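Local structure of formyltransferase PseJ (Anoxybacillus kamchatkensis G10, 6EDK) at residues Thr120-Tyr123 against Leu128-Gly131; Phe86-Ile91 against Lys173-Pro178. The protein is a formyltransferase of the formyl transferase family, with a mixed beta sheet flanked by helices and a pocket that holds the ligand 1YA. One frame throughout, in Å; residues are numbered along the deposited sequence.

Interaction 1. Residues Thr120-Tyr123 against Leu128-Gly131; sequences TIHY and LDTG. With 1YA (N-{4-[{[(6S)-2-amino-4-oxo-3,4,5,6,7,8-hexahydropteridin-6-yl]methyl}(formyl)amino]benzoyl}-L-glutamic acid), chain D.
Tyr-123 and Gly-131 bring the two backbones together, their CA atoms 5.0 Å apart. Segment 120-123 ends strand 118-123 of the mixed sheet of the formyl transferase fold, and 128-131 belongs to the loop before antiparallel strand 133-138. No hydrogen bond joins the segments. Instead Gly-131 CA makes a CA-H...O contact with Tyr-123 O at 3.1 Å. Tyr-123 O also accepts a hydrogen bond from His-122 ND1 at 2.9 Å. That donor stands 64° out of the carbonyl plane. CG of His-122 lies between its backbone N and carbonyl carbon (chi1 61°), turning the ring toward the loop. His-122 CE1 lies 3.6 Å from Asp-129 CA, which stands to one side of the ring plane. His-122 NE2 is hydrogen-bonded to Asn-92 and lies 3.6 Å from Asp-129 OD1, unbonded. The carboxylate plane is almost perpendicular to the ring. Asp-129 OD2 takes a hydrogen bond from Gly-103 N, limiting carboxylate rotation. His-122, Leu-128 and Asp-129 line the 1YA pocket. Leu-128 CD1 touches the benzoyl ring of 1YA at C16, 3.6 Å away. 1YA O4 lies in the plane of the His-122 ring, at its CE1 edge, and accepts a hydrogen bond from Asp-129 N at 2.9 Å.

Interaction 2. Residues Phe86-Ile91 against Lys173-Pro178; sequences FKQRAI and KIRGIP
Gln-88 reaches Arg-175 through a bent side chain. Its CG sits beside the backbone N and anti to the carbonyl carbon (chi1 -60°), and a bend at chi2 (-67°) carries the amide across to the other segment. Gln-88 NE2 donates a weak hydrogen bond to Arg-175 O, long at 3.4 Å but nearly straight (171°). Gln-88 NE2 also packs against Arg-175 CG at 3.6 Å, so it meets both the backbone and the aliphatic root of the arginine. Both residues are exposed, and the contact is a small one on the surface. Gln-88 is placed by a type II beta turn from Phe-86 to Arg-89, closed by a hydrogen bond from Arg-89 N to Phe-86 O at 2.7 Å. Across the turn, one face of the Arg-89 guanidinium is covered by the Phe-86 ring, whose CD1 sits 3.7 Å above the guanidinium centre. Arg-89 NH2 is also hydrogen-bonded to Arg-85 O. The turn connects helix 80-85 to strand 90-94, which pairs with strand 68-71. The partner segment 173-178 follows helix 147-169 and runs beside edge strand 133-138, where Ile-177 makes a backbone hydrogen bond with Ile-133 and Ile-174 packs on Ile-134.

Interactions 1 and 2 lie with their centres about 9 Å apart, and each reaches the same sheet, through neighbouring strands 118-123 and 90-94. Tyr-123 is the main bridge. Tyr-123 OH probably hydrogen-bonds to Ile-174 O at 3.0 Å, and Tyr-123 CE2 packs on Arg-175 O at 3.2 Å. Toward strand 90-94, Tyr-123 CD1 approaches Ala-90 O at 3.6 Å, while His-122 O packs on Ile-91 CB at 3.5 Å. The tyrosine thus spans the space between strand 90-94 and the loop 173-178. Interaction 1 holds the ligand directly. Interaction 2 is more remote: the Gln-88 side chain is about 12 Å from the bound 1YA.

Interaction 1. Residues Thr120-Tyr123 against Leu128-Gly131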
loop_
_atom_site.group_PDB
_atom_site.type_symbol
_atom_site.label_atom_id
_atom_site.label_comp_id
_atom_site.label_asym_id
_atom_site.label_seq_id
_atom_site.Cartn_x
_atom_site.Cartn_y
_atom_site.Cartn_z
ATOM N N THR A 120 3.092 -1.833 -4.993
ATOM C CA THR A 120 3.121 -3.243 -4.630
ATOM C C THR A 120 1.840 -3.600 -3.865
ATOM O O THR A 120 1.444 -2.857 -2.981
ATOM C CB THR A 120 4.309 -3.570 -3.705
ATOM O OG1 THR A 120 5.540 -3.332 -4.373
ATOM C CG2 THR A 120 4.245 -5.030 -3.297
ATOM N N ILE A 121 1.218 -4.694 -4.237
ATOM C CA ILE A 121 0.131 -5.309 -3.468
ATOM C C ILE A 121 0.713 -6.536 -2.793
ATOM O O ILE A 121 1.378 -7.339 -3.464
ATOM C CB ILE A 121 -1.016 -5.692 -4.402
ATOM C CG1 ILE A 121 -1.553 -4.457 -5.113
ATOM C CG2 ILE A 121 -2.170 -6.388 -3.583
ATOM C CD1 ILE A 121 -2.546 -4.777 -6.180
ATOM N N HIS A 122 0.567 -6.625 -1.476
ATOM C CA HIS A 122 1.213 -7.694 -0.740
ATOM C C HIS A 122 0.221 -8.208 0.338
ATOM O O HIS A 122 -0.706 -7.501 0.741
ATOM C CB HIS A 122 2.512 -7.240 -0.086
ATOM C CG HIS A 122 2.381 -6.146 0.917
ATOM N ND1 HIS A 122 2.276 -6.393 2.274
ATOM C CD2 HIS A 122 2.324 -4.799 0.783
ATOM C CE1 HIS A 122 2.185 -5.241 2.911
ATOM N NE2 HIS A 122 2.245 -4.268 2.027
ATOM N N TYR A 123 0.442 -9.440 0.777
ATOM C CA TYR A 123 -0.284 -9.948 1.957
ATOM C C TYR A 123 0.222 -9.261 3.199
ATOM O O TYR A 123 1.415 -8.991 3.334
ATOM C CB TYR A 123 -0.092 -11.465 2.070
ATOM C CG TYR A 123 -0.888 -12.234 1.087
ATOM C CD1 TYR A 123 -2.276 -12.284 1.176
ATOM C CD2 TYR A 123 -0.306 -12.972 0.071
ATOM C CE1 TYR A 123 -3.006 -12.978 0.280
ATOM C CE2 TYR A 123 -1.050 -13.667 -0.824
ATOM C CZ TYR A 123 -2.408 -13.699 -0.698
ATOM O OH TYR A 123 -3.183 -14.415 -1.598
ATOM N N LEU A 128 5.666 -4.543 9.331
ATOM C CA LEU A 128 5.199 -3.434 8.492
ATOM C C LEU A 128 5.715 -3.596 7.063
ATOM O O LEU A 128 6.918 -3.433 6.806
ATOM C CB LEU A 128 5.673 -2.098 9.041
ATOM C CG LEU A 128 5.334 -1.807 10.500
ATOM C CD1 LEU A 128 5.707 -0.365 10.847
ATOM C CD2 LEU A 128 3.846 -2.085 10.746
ATOM N N ASP A 129 4.795 -3.860 6.124
ATOM C CA ASP A 129 5.071 -3.922 4.683
ATOM C C ASP A 129 6.042 -5.025 4.340
ATOM O O ASP A 129 6.670 -4.980 3.321
ATOM C CB ASP A 129 5.593 -2.567 4.153
ATOM C CG ASP A 129 4.607 -1.432 4.398
ATOM O OD1 ASP A 129 3.375 -1.686 4.295
ATOM O OD2 ASP A 129 5.043 -0.286 4.695
ATOM N N THR A 130 6.119 -6.074 5.189
ATOM C CA THR A 130 7.016 -7.203 5.008
ATOM C C THR A 130 6.365 -8.454 4.430
ATOM O O THR A 130 7.087 -9.398 4.065
ATOM C CB THR A 130 7.671 -7.559 6.360
ATOM O OG1 THR A 130 6.677 -7.502 7.389
ATOM C CG2 THR A 130 8.724 -6.564 6.718
ATOM N N GLY A 131 5.034 -8.496 4.282
ATOM C CA GLY A 131 4.354 -9.699 3.812
ATOM C C GLY A 131 4.651 -10.121 2.370
ATOM O O GLY A 131 5.350 -9.452 1.597
HETATM N N1 1YA D . -0.223 -3.664 9.697
HETATM C C2 1YA D . 0.618 -4.877 9.610
HETATM N NA2 1YA D . 0.698 -5.797 10.731
HETATM N N3 1YA D . 1.394 -5.248 8.369
HETATM C C4 1YA D . 1.397 -4.366 7.194
HETATM O O4 1YA D . 2.054 -4.713 6.234
HETATM C C4A 1YA D . 0.557 -3.139 7.293
HETATM N N5 1YA D . 0.465 -2.320 6.194
HETATM C C6 1YA D . -0.004 -0.878 6.523
HETATM C C7 1YA D . -1.074 -0.790 7.368
HETATM N N8 1YA D . -1.051 -1.701 8.642
HETATM C C8A 1YA D . -0.291 -2.798 8.544
HETATM C C9 1YA D . 1.248 -0.193 7.116
HETATM N N10 1YA D . 1.044 1.244 7.386
HETATM C C11 1YA D . 2.634 2.865 10.959
HETATM C C12 1YA D . 1.268 2.948 10.744
HETATM C C13 1YA D . 0.732 2.405 9.581
HETATM C C14 1YA D . 1.576 1.812 8.659
HETATM C C15 1YA D . 2.940 1.742 8.876
HETATM C C16 1YA D . 3.472 2.276 10.037
HETATM C C17 1YA D . 3.280 3.472 12.231
HETATM N N 1YA D . 4.490 4.290 11.961
HETATM C CA 1YA D . 5.277 4.980 13.014
HETATM C CB 1YA D . 5.996 3.939 13.908
HETATM C CG 1YA D . 6.142 2.567 13.231
HETATM C CD 1YA D . 7.174 1.672 13.940
HETATM O OE1 1YA D . 7.568 0.603 13.395
HETATM O OE2 1YA D . 7.626 2.006 15.066
HETATM C CT 1YA D . 6.285 5.942 12.332
HETATM O O2 1YA D . 6.395 6.013 11.070
HETATM O O1 1YA D . 7.016 6.684 13.032
HETATM C C18 1YA D . 0.412 2.147 6.435
HETATM O O5 1YA D . -0.008 1.741 5.404
HETATM O O 1YA D . 2.816 3.306 13.302
#

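Interaction 2. Residues Phe86-Ile91 against Lys173-Pro178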
loop_
_atom_site.group_PDB
_atom_site.type_symbol
_atom_site.label_atom_id
_atom_site.label_comp_id
_atom_site.label_asym_id
_atom_site.label_seq_id
_atom_site.Cartn_x
_atom_site.Cartn_y
_atom_site.Cartn_z
ATOM N N PHE A 86 -6.559 -13.713 9.716
ATOM C CA PHE A 86 -6.854 -13.441 8.316
ATOM C C PHE A 86 -5.713 -13.825 7.377
ATOM O O PHE A 86 -5.647 -13.303 6.264
ATOM C CB PHE A 86 -7.230 -11.953 8.159
ATOM C CG PHE A 86 -8.612 -11.635 8.704
ATOM C CD1 PHE A 86 -9.721 -11.848 7.927
ATOM C CD2 PHE A 86 -8.768 -11.163 10.007
ATOM C CE1 PHE A 86 -11.000 -11.583 8.437
ATOM C CE2 PHE A 86 -10.004 -10.910 10.515
ATOM C CZ PHE A 86 -11.134 -11.130 9.736
ATOM N N LYS A 87 -4.856 -14.766 7.773
ATOM C CA LYS A 87 -3.840 -15.299 6.865
ATOM C C LYS A 87 -4.436 -15.576 5.497
ATOM O O LYS A 87 -5.491 -16.213 5.376
ATOM C CB LYS A 87 -3.217 -16.590 7.400
ATOM C CG LYS A 87 -2.080 -16.359 8.415
ATOM C CD LYS A 87 -0.995 -15.380 7.891
ATOM C CE LYS A 87 0.379 -15.665 8.520
ATOM N NZ LYS A 87 1.284 -14.476 8.562
ATOM N N GLN A 88 -3.753 -15.074 4.467
ATOM C CA GLN A 88 -4.118 -15.254 3.058
ATOM C C GLN A 88 -5.488 -14.647 2.740
ATOM O O GLN A 88 -6.075 -14.890 1.672
ATOM C CB GLN A 88 -4.019 -16.725 2.630
ATOM C CG GLN A 88 -2.564 -17.333 2.799
ATOM C CD GLN A 88 -1.505 -16.705 1.851
ATOM O OE1 GLN A 88 -0.627 -15.915 2.268
ATOM N NE2 GLN A 88 -1.577 -17.068 0.568
ATOM N N ARG A 89 -5.974 -13.767 3.608
ATOM C CA ARG A 89 -7.231 -13.093 3.382
ATOM C C ARG A 89 -7.124 -11.605 3.662
ATOM O O ARG A 89 -8.154 -10.945 3.785
ATOM C CB ARG A 89 -8.349 -13.702 4.253
ATOM C CG ARG A 89 -8.646 -15.171 3.996
ATOM C CD ARG A 89 -9.917 -15.649 4.805
ATOM N NE ARG A 89 -9.693 -15.655 6.255
ATOM C CZ ARG A 89 -10.653 -15.441 7.168
ATOM N NH1 ARG A 89 -11.901 -15.193 6.780
ATOM N NH2 ARG A 89 -10.363 -15.455 8.470
ATOM N N ALA A 90 -5.903 -11.077 3.814
ATOM C CA ALA A 90 -5.718 -9.655 4.081
ATOM C C ALA A 90 -4.546 -9.119 3.239
ATOM O O ALA A 90 -3.425 -9.611 3.375
ATOM C CB ALA A 90 -5.411 -9.401 5.525
ATOM N N ILE A 91 -4.804 -8.079 2.449
ATOM C CA ILE A 91 -3.796 -7.499 1.564
ATOM C C ILE A 91 -3.651 -6.018 1.854
ATOM O O ILE A 91 -4.564 -5.395 2.354
ATOM C CB ILE A 91 -4.106 -7.693 0.099
ATOM C CG1 ILE A 91 -5.331 -6.911 -0.382
ATOM C CG2 ILE A 91 -4.244 -9.149 -0.295
ATOM C CD1 ILE A 91 -5.682 -7.134 -1.766
ATOM N N LYS A 173 -6.315 -16.791 -6.434
ATOM C CA LYS A 173 -5.514 -17.338 -7.523
ATOM C C LYS A 173 -4.064 -16.849 -7.587
ATOM O O LYS A 173 -3.325 -17.347 -8.447
ATOM C CB LYS A 173 -6.205 -17.055 -8.858
ATOM C CG LYS A 173 -7.477 -17.855 -9.020
ATOM C CD LYS A 173 -8.025 -17.735 -10.422
ATOM C CE LYS A 173 -9.438 -18.289 -10.519
ATOM N NZ LYS A 173 -10.042 -17.974 -11.863
ATOM N N ILE A 174 -3.624 -15.939 -6.706
ATOM C CA ILE A 174 -2.210 -15.547 -6.629
ATOM C C ILE A 174 -1.785 -15.690 -5.180
ATOM O O ILE A 174 -2.076 -14.818 -4.354
ATOM C CB ILE A 174 -1.969 -14.125 -7.141
ATOM C CG1 ILE A 174 -2.709 -13.929 -8.469
ATOM C CG2 ILE A 174 -0.448 -13.809 -7.342
ATOM C CD1 ILE A 174 -2.648 -12.483 -9.020
ATOM N N ARG A 175 -1.105 -16.791 -4.854
ATOM C CA ARG A 175 -0.723 -17.090 -3.472
ATOM C C ARG A 175 0.430 -16.221 -2.968
ATOM O O ARG A 175 0.692 -16.196 -1.754
ATOM C CB ARG A 175 -0.352 -18.579 -3.352
ATOM C CG ARG A 175 0.128 -19.044 -1.967
ATOM C CD ARG A 175 0.507 -20.549 -1.969
ATOM N NE ARG A 175 -0.623 -21.391 -2.378
ATOM C CZ ARG A 175 -0.620 -22.246 -3.406
ATOM N NH1 ARG A 175 0.470 -22.423 -4.153
ATOM N NH2 ARG A 175 -1.718 -22.942 -3.675
ATOM N N GLY A 176 1.119 -15.523 -3.848
ATOM C CA GLY A 176 2.188 -14.636 -3.415
ATOM C C GLY A 176 3.518 -15.354 -3.261
ATOM O O GLY A 176 3.585 -16.579 -3.187
ATOM N N ILE A 177 4.596 -14.563 -3.221
ATOM C CA ILE A 177 5.936 -15.111 -2.995
ATOM C C ILE A 177 6.587 -14.453 -1.792
ATOM O O ILE A 177 6.237 -13.329 -1.429
ATOM C CB ILE A 177 6.858 -14.979 -4.225
ATOM C CG1 ILE A 177 7.003 -13.504 -4.696
ATOM C CG2 ILE A 177 6.374 -15.808 -5.342
ATOM C CD1 ILE A 177 8.225 -13.292 -5.681
ATOM N N PRO A 178 7.522 -15.150 -1.116
ATOM C CA PRO A 178 8.259 -14.531 -0.031
ATOM C C PRO A 178 8.809 -13.205 -0.511
ATOM O O PRO A 178 9.363 -13.143 -1.604
ATOM C CB PRO A 178 9.383 -15.536 0.249
ATOM C CG PRO A 178 8.925 -16.792 -0.313
ATOM C CD PRO A 178 8.108 -16.434 -1.516
#